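Local structure of uncharacterized protein (Bacteroides ovatus, 3P02) at residues A[216-230]-A[242-254]. The protein is of unknown function but is a strand-rich Bacteroides protein with a C-terminal BT_3044-like region. Sequence-based numbering, arbitrary orientation. Where two conformers were deposited one is given.
Sequences FTGDKVDSKKDLYKM and NSYSTPTYKVSSE
The ring of Tyr-249 reaches past strand 228-230, to which its own backbone is paired, and its OH donates to Thr-217 O of the strand beyond, 2.6 Å away. With CG between the backbone N and the carbonyl carbon (chi1 73°), the ring is turned across the neighbouring strand. Tyr-228 CB lies over one face in a CH-pi contact, 3.7 Å from the ring centroid, while Phe-216 brings its edge to the opposite face, the two planes at 81°. A flat aromatic suits this slot between two neighbours, and the phenol supplies the polar end. The backbones of Tyr-228 and Tyr-249 form an antiparallel hydrogen-bonded pair, Tyr-228 N to Tyr-249 O 2.8 Å and Tyr-249 N to Tyr-228 O 2.9 Å. Met-230, a selenomethionine, is long and flexible enough to touch three groups: CG meets Tyr-249 CD1 at 3.4 Å, SE packs on Pro-247 CB, and the bend at chi3 (70°) sets CE over the centre of the Phe-216 ring. Ile-269 of strand 262-278 also touches Phe-216 and Met-230. A phenylalanine in place of Tyr-249 would probably keep much of the ring packing but leave Thr-217 O without its hydroxyl donor, loosening the tie to the third strand. At the exposed end, Lys-250 CD crosses Leu-227 CD1, and one Asp-226 conformer makes a tentative salt bridge to Lys-250; a water links Asp-226 O to Val-251 N. Strand 242-255 thus gains a direct phenol link to strand 211-220 amid apolar aromatic packing, whereas its Lys-250 end relies on polar, water-bridged contacts.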
loop_
_atom_site.group_PDB
_atom_site.type_symbol
_atom_site.label_atom_id
_atom_site.label_comp_id
_atom_site.label_asym_id
_atom_site.label_seq_id
_atom_site.Cartn_x
_atom_site.Cartn_y
_atom_site.Cartn_z
ATOM N N PHE A 216 17.574 -5.775 -0.373
ATOM C CA PHE A 216 17.892 -6.837 0.582
ATOM C C PHE A 216 18.498 -7.991 -0.193
ATOM O O PHE A 216 17.774 -8.707 -0.888
ATOM C CB PHE A 216 16.598 -7.273 1.306
ATOM C CG PHE A 216 16.029 -6.198 2.189
ATOM C CD1 PHE A 216 15.232 -5.175 1.658
ATOM C CD2 PHE A 216 16.318 -6.169 3.548
ATOM C CE1 PHE A 216 14.721 -4.168 2.477
ATOM C CE2 PHE A 216 15.776 -5.176 4.377
ATOM C CZ PHE A 216 14.990 -4.164 3.827
ATOM N N THR A 217 19.809 -8.163 -0.117
ATOM C CA THR A 217 20.441 -9.257 -0.874
ATOM C C THR A 217 20.372 -10.565 -0.097
ATOM O O THR A 217 20.176 -10.575 1.118
ATOM C CB THR A 217 21.943 -8.937 -1.177
ATOM O OG1 THR A 217 22.741 -9.269 -0.018
ATOM C CG2 THR A 217 22.181 -7.468 -1.638
ATOM N N GLY A 218 20.666 -11.658 -0.777
ATOM C CA GLY A 218 20.760 -12.942 -0.085
ATOM C C GLY A 218 22.186 -13.300 0.305
ATOM O O GLY A 218 22.460 -14.459 0.654
ATOM N N ASP A 219 23.120 -12.303 0.244
ATOM C CA ASP A 219 24.529 -12.536 0.540
ATOM C C ASP A 219 24.918 -12.191 1.970
ATOM O O ASP A 219 24.710 -11.055 2.412
ATOM C CB ASP A 219 25.433 -11.731 -0.410
ATOM C CG ASP A 219 25.365 -12.103 -1.883
ATOM O OD1 ASP A 219 24.899 -13.222 -2.197
ATOM O OD2 ASP A 219 25.752 -11.263 -2.721
ATOM N N LYS A 220 25.548 -13.150 2.676
ATOM C CA LYS A 220 26.053 -12.906 4.028
ATOM C C LYS A 220 27.243 -11.946 4.039
ATOM O O LYS A 220 28.126 -12.011 3.165
ATOM C CB LYS A 220 26.515 -14.227 4.679
ATOM C CG LYS A 220 25.372 -15.069 5.216
ATOM C CD LYS A 220 25.918 -16.337 5.838
ATOM C CE LYS A 220 24.845 -17.134 6.535
ATOM N NZ LYS A 220 25.423 -18.324 7.218
ATOM N N VAL A 221 27.321 -11.104 5.071
ATOM C CA VAL A 221 28.474 -10.225 5.285
ATOM C C VAL A 221 29.718 -11.092 5.586
ATOM O O VAL A 221 30.802 -10.896 5.021
ATOM C CB VAL A 221 28.204 -9.243 6.453
ATOM C CG1 VAL A 221 29.473 -8.469 6.820
ATOM C CG2 VAL A 221 27.065 -8.279 6.111
ATOM N N ASP A 222 29.526 -12.046 6.493
ATOM C CA ASP A 222 30.556 -12.954 6.980
ATOM C C ASP A 222 29.913 -14.323 7.012
ATOM O O ASP A 222 28.860 -14.484 7.645
ATOM C CB ASP A 222 30.994 -12.462 8.370
ATOM C CG ASP A 222 32.025 -13.301 9.106
ATOM O OD1 ASP A 222 32.175 -14.492 8.770
ATOM O OD2 ASP A 222 32.646 -12.774 10.050
ATOM N N SER A 223 30.501 -15.299 6.288
ATOM C CA SER A 223 29.942 -16.655 6.189
ATOM C C SER A 223 29.656 -17.273 7.566
ATOM O O SER A 223 28.756 -18.098 7.693
ATOM C CB SER A 223 30.901 -17.564 5.420
ATOM O OG SER A 223 32.153 -17.641 6.083
ATOM N N LYS A 224 30.409 -16.842 8.597
ATOM C CA LYS A 224 30.286 -17.359 9.965
ATOM C C LYS A 224 29.138 -16.724 10.763
ATOM O O LYS A 224 28.835 -17.214 11.855
ATOM C CB LYS A 224 31.597 -17.134 10.732
ATOM C CG LYS A 224 32.759 -18.010 10.268
ATOM C CD LYS A 224 33.996 -17.711 11.100
ATOM C CE LYS A 224 35.238 -18.347 10.520
ATOM N NZ LYS A 224 36.433 -18.062 11.356
ATOM N N LYS A 225 28.526 -15.630 10.247
ATOM C CA LYS A 225 27.489 -14.890 10.982
ATOM C C LYS A 225 26.179 -14.806 10.175
ATOM O O LYS A 225 26.130 -15.328 9.061
ATOM C CB LYS A 225 28.026 -13.499 11.343
ATOM C CG LYS A 225 29.103 -13.544 12.426
ATOM C CD LYS A 225 29.915 -12.270 12.479
ATOM C CE LYS A 225 31.092 -12.435 13.418
ATOM N NZ LYS A 225 31.898 -11.188 13.519
ATOM N N ASP A 226 25.108 -14.197 10.725
ATOM C CA ASP A 226 23.864 -14.154 9.959
ATOM C C ASP A 226 23.467 -12.712 9.556
ATOM O O ASP A 226 22.283 -12.431 9.359
ATOM C CB ASP A 226 22.701 -14.894 10.649
ATOM C CG ASP A 226 22.460 -14.613 12.118
ATOM O OD1 ASP A 226 23.309 -13.961 12.745
ATOM O OD2 ASP A 226 21.441 -15.103 12.655
ATOM N N LEU A 227 24.464 -11.829 9.369
ATOM C CA LEU A 227 24.229 -10.481 8.844
ATOM C C LEU A 227 24.191 -10.611 7.326
ATOM O O LEU A 227 24.985 -11.373 6.746
ATOM C CB LEU A 227 25.326 -9.489 9.267
ATOM C CG LEU A 227 25.226 -8.807 10.629
ATOM C CD1 LEU A 227 25.576 -9.772 11.761
ATOM C CD2 LEU A 227 26.226 -7.644 10.701
ATOM N N TYR A 228 23.297 -9.885 6.675
ATOM C CA TYR A 228 23.181 -9.914 5.226
ATOM C C TYR A 228 23.448 -8.547 4.630
ATOM O O TYR A 228 23.116 -7.530 5.233
ATOM C CB TYR A 228 21.809 -10.423 4.805
ATOM C CG TYR A 228 21.680 -11.916 4.986
ATOM C CD1 TYR A 228 22.083 -12.794 3.984
ATOM C CD2 TYR A 228 21.257 -12.456 6.197
ATOM C CE1 TYR A 228 22.034 -14.176 4.172
ATOM C CE2 TYR A 228 21.247 -13.833 6.412
ATOM C CZ TYR A 228 21.614 -14.690 5.388
ATOM O OH TYR A 228 21.586 -16.049 5.596
ATOM N N LYS A 229 24.065 -8.537 3.448
ATOM C CA LYS A 229 24.412 -7.305 2.730
ATOM C C LYS A 229 23.166 -6.650 2.119
ATOM O O LYS A 229 22.173 -7.315 1.777
ATOM C CB LYS A 229 25.389 -7.621 1.565
ATOM C CG LYS A 229 26.756 -8.103 2.009
ATOM C CD LYS A 229 27.615 -8.468 0.774
ATOM C CE LYS A 229 28.755 -9.340 1.193
ATOM N NZ LYS A 229 29.619 -9.646 0.028
HETATM N N MSE A 230 23.271 -5.336 1.936
HETATM C CA MSE A 230 22.266 -4.514 1.271
HETATM C C MSE A 230 22.931 -3.583 0.295
HETATM O O MSE A 230 24.153 -3.358 0.349
HETATM C CB MSE A 230 21.495 -3.685 2.301
HETATM C CG MSE A 230 20.764 -4.557 3.309
HETATM SE SE MSE A 230 19.643 -3.504 4.435
HETATM C CE MSE A 230 18.348 -3.045 3.029
ATOM N N ASN A 242 24.824 10.803 -0.839
ATOM C CA ASN A 242 26.180 10.289 -0.660
ATOM C C ASN A 242 26.194 9.370 0.568
ATOM O O ASN A 242 26.116 9.838 1.701
ATOM C CB ASN A 242 27.178 11.449 -0.528
ATOM C CG ASN A 242 28.607 10.989 -0.454
ATOM O OD1 ASN A 242 28.949 9.914 -0.922
ATOM N ND2 ASN A 242 29.454 11.756 0.210
ATOM N N SER A 243 26.327 8.064 0.333
ATOM C CA SER A 243 26.315 7.061 1.388
ATOM C C SER A 243 27.724 6.734 1.865
ATOM O O SER A 243 28.648 6.599 1.039
ATOM C CB SER A 243 25.605 5.793 0.908
ATOM O OG SER A 243 25.736 4.779 1.890
ATOM N N TYR A 244 27.895 6.607 3.189
ATOM C CA TYR A 244 29.190 6.325 3.802
ATOM C C TYR A 244 29.338 4.869 4.224
ATOM O O TYR A 244 30.408 4.483 4.705
ATOM C CB TYR A 244 29.449 7.254 4.997
ATOM C CG TYR A 244 29.501 8.694 4.564
ATOM C CD1 TYR A 244 30.585 9.185 3.851
ATOM C CD2 TYR A 244 28.449 9.562 4.842
ATOM C CE1 TYR A 244 30.630 10.511 3.422
ATOM C CE2 TYR A 244 28.482 10.894 4.428
ATOM C CZ TYR A 244 29.584 11.368 3.726
ATOM O OH TYR A 244 29.654 12.679 3.308
ATOM N N SER A 245 28.253 4.077 4.120
ATOM C CA SER A 245 28.346 2.665 4.438
ATOM C C SER A 245 27.227 1.899 3.821
ATOM O O SER A 245 26.091 2.386 3.770
ATOM C CB SER A 245 28.351 2.403 5.943
ATOM O OG SER A 245 27.243 3.017 6.562
ATOM N N THR A 246 27.540 0.687 3.360
ATOM C CA THR A 246 26.459 -0.139 2.821
ATOM C C THR A 246 25.712 -0.724 4.011
ATOM O O THR A 246 26.318 -1.302 4.935
ATOM C CB THR A 246 26.955 -1.220 1.853
ATOM O OG1 THR A 246 27.917 -1.999 2.536
ATOM C CG2 THR A 246 27.532 -0.642 0.571
ATOM N N PRO A 247 24.372 -0.569 4.045
ATOM C CA PRO A 247 23.635 -1.097 5.204
ATOM C C PRO A 247 23.679 -2.625 5.272
ATOM O O PRO A 247 24.051 -3.315 4.308
ATOM C CB PRO A 247 22.194 -0.582 4.987
ATOM C CG PRO A 247 22.287 0.483 3.943
ATOM C CD PRO A 247 23.463 0.101 3.088
ATOM N N THR A 248 23.338 -3.156 6.458
ATOM C CA THR A 248 23.245 -4.601 6.701
ATOM C C THR A 248 21.896 -4.923 7.340
ATOM O O THR A 248 21.229 -4.031 7.882
ATOM C CB THR A 248 24.371 -5.111 7.604
ATOM O OG1 THR A 248 24.217 -4.503 8.898
ATOM C CG2 THR A 248 25.755 -4.867 7.023
ATOM N N TYR A 249 21.485 -6.183 7.287
ATOM C CA TYR A 249 20.248 -6.544 7.974
ATOM C C TYR A 249 20.331 -7.934 8.535
ATOM O O TYR A 249 21.152 -8.766 8.105
ATOM C CB TYR A 249 18.995 -6.404 7.094
ATOM C CG TYR A 249 18.849 -7.458 6.017
ATOM C CD1 TYR A 249 19.612 -7.408 4.856
ATOM C CD2 TYR A 249 17.903 -8.471 6.132
ATOM C CE1 TYR A 249 19.427 -8.330 3.829
ATOM C CE2 TYR A 249 17.713 -9.409 5.107
ATOM C CZ TYR A 249 18.489 -9.339 3.964
ATOM O OH TYR A 249 18.357 -10.286 2.975
ATOM N N LYS A 250 19.457 -8.173 9.511
ATOM C CA LYS A 250 19.262 -9.470 10.131
ATOM C C LYS A 250 17.784 -9.744 10.160
ATOM O O LYS A 250 16.972 -8.820 10.335
ATOM C CB LYS A 250 19.844 -9.516 11.545
ATOM C CG LYS A 250 21.367 -9.454 11.607
ATOM C CD LYS A 250 21.880 -9.727 13.032
ATOM C CE LYS A 250 21.930 -11.204 13.354
ATOM N NZ LYS A 250 22.332 -11.455 14.764
ATOM N N VAL A 251 17.435 -10.997 9.935
ATOM C CA VAL A 251 16.047 -11.468 9.943
ATOM C C VAL A 251 15.984 -12.605 10.915
ATOM O O VAL A 251 16.776 -13.544 10.788
ATOM C CB VAL A 251 15.500 -11.913 8.558
ATOM C CG1 VAL A 251 14.064 -12.421 8.678
ATOM C CG2 VAL A 251 15.553 -10.805 7.538
ATOM N N SER A 252 15.018 -12.585 11.839
ATOM C CA SER A 252 14.812 -13.682 12.796
ATOM C C SER A 252 13.345 -13.794 13.121
ATOM O O SER A 252 12.589 -12.834 12.951
ATOM C CB SER A 252 15.595 -13.453 14.090
ATOM O OG SER A 252 15.264 -12.187 14.639
ATOM N N SER A 253 12.939 -14.970 13.562
ATOM C CA SER A 253 11.560 -15.227 13.947
ATOM C C SER A 253 11.555 -16.110 15.138
ATOM O O SER A 253 12.500 -16.885 15.338
ATOM C CB SER A 253 10.784 -15.918 12.820
ATOM O OG SER A 253 10.547 -15.058 11.718
ATOM N N GLU A 254 10.494 -16.017 15.926
ATOM C CA GLU A 254 10.254 -16.904 17.058
ATOM C C GLU A 254 8.757 -16.985 17.273
ATOM O O GLU A 254 8.030 -16.031 16.997
ATOM C CB GLU A 254 10.965 -16.433 18.333
ATOM C CG GLU A 254 10.354 -15.183 18.947
ATOM C CD GLU A 254 11.174 -14.494 20.017
ATOM O OE1 GLU A 254 12.088 -15.137 20.579
ATOM O OE2 GLU A 254 10.900 -13.305 20.293
HETATM O O HOH W 1 19.705 -12.971 9.773
HETATM O O HOH W 2 19.334 -13.336 12.831
#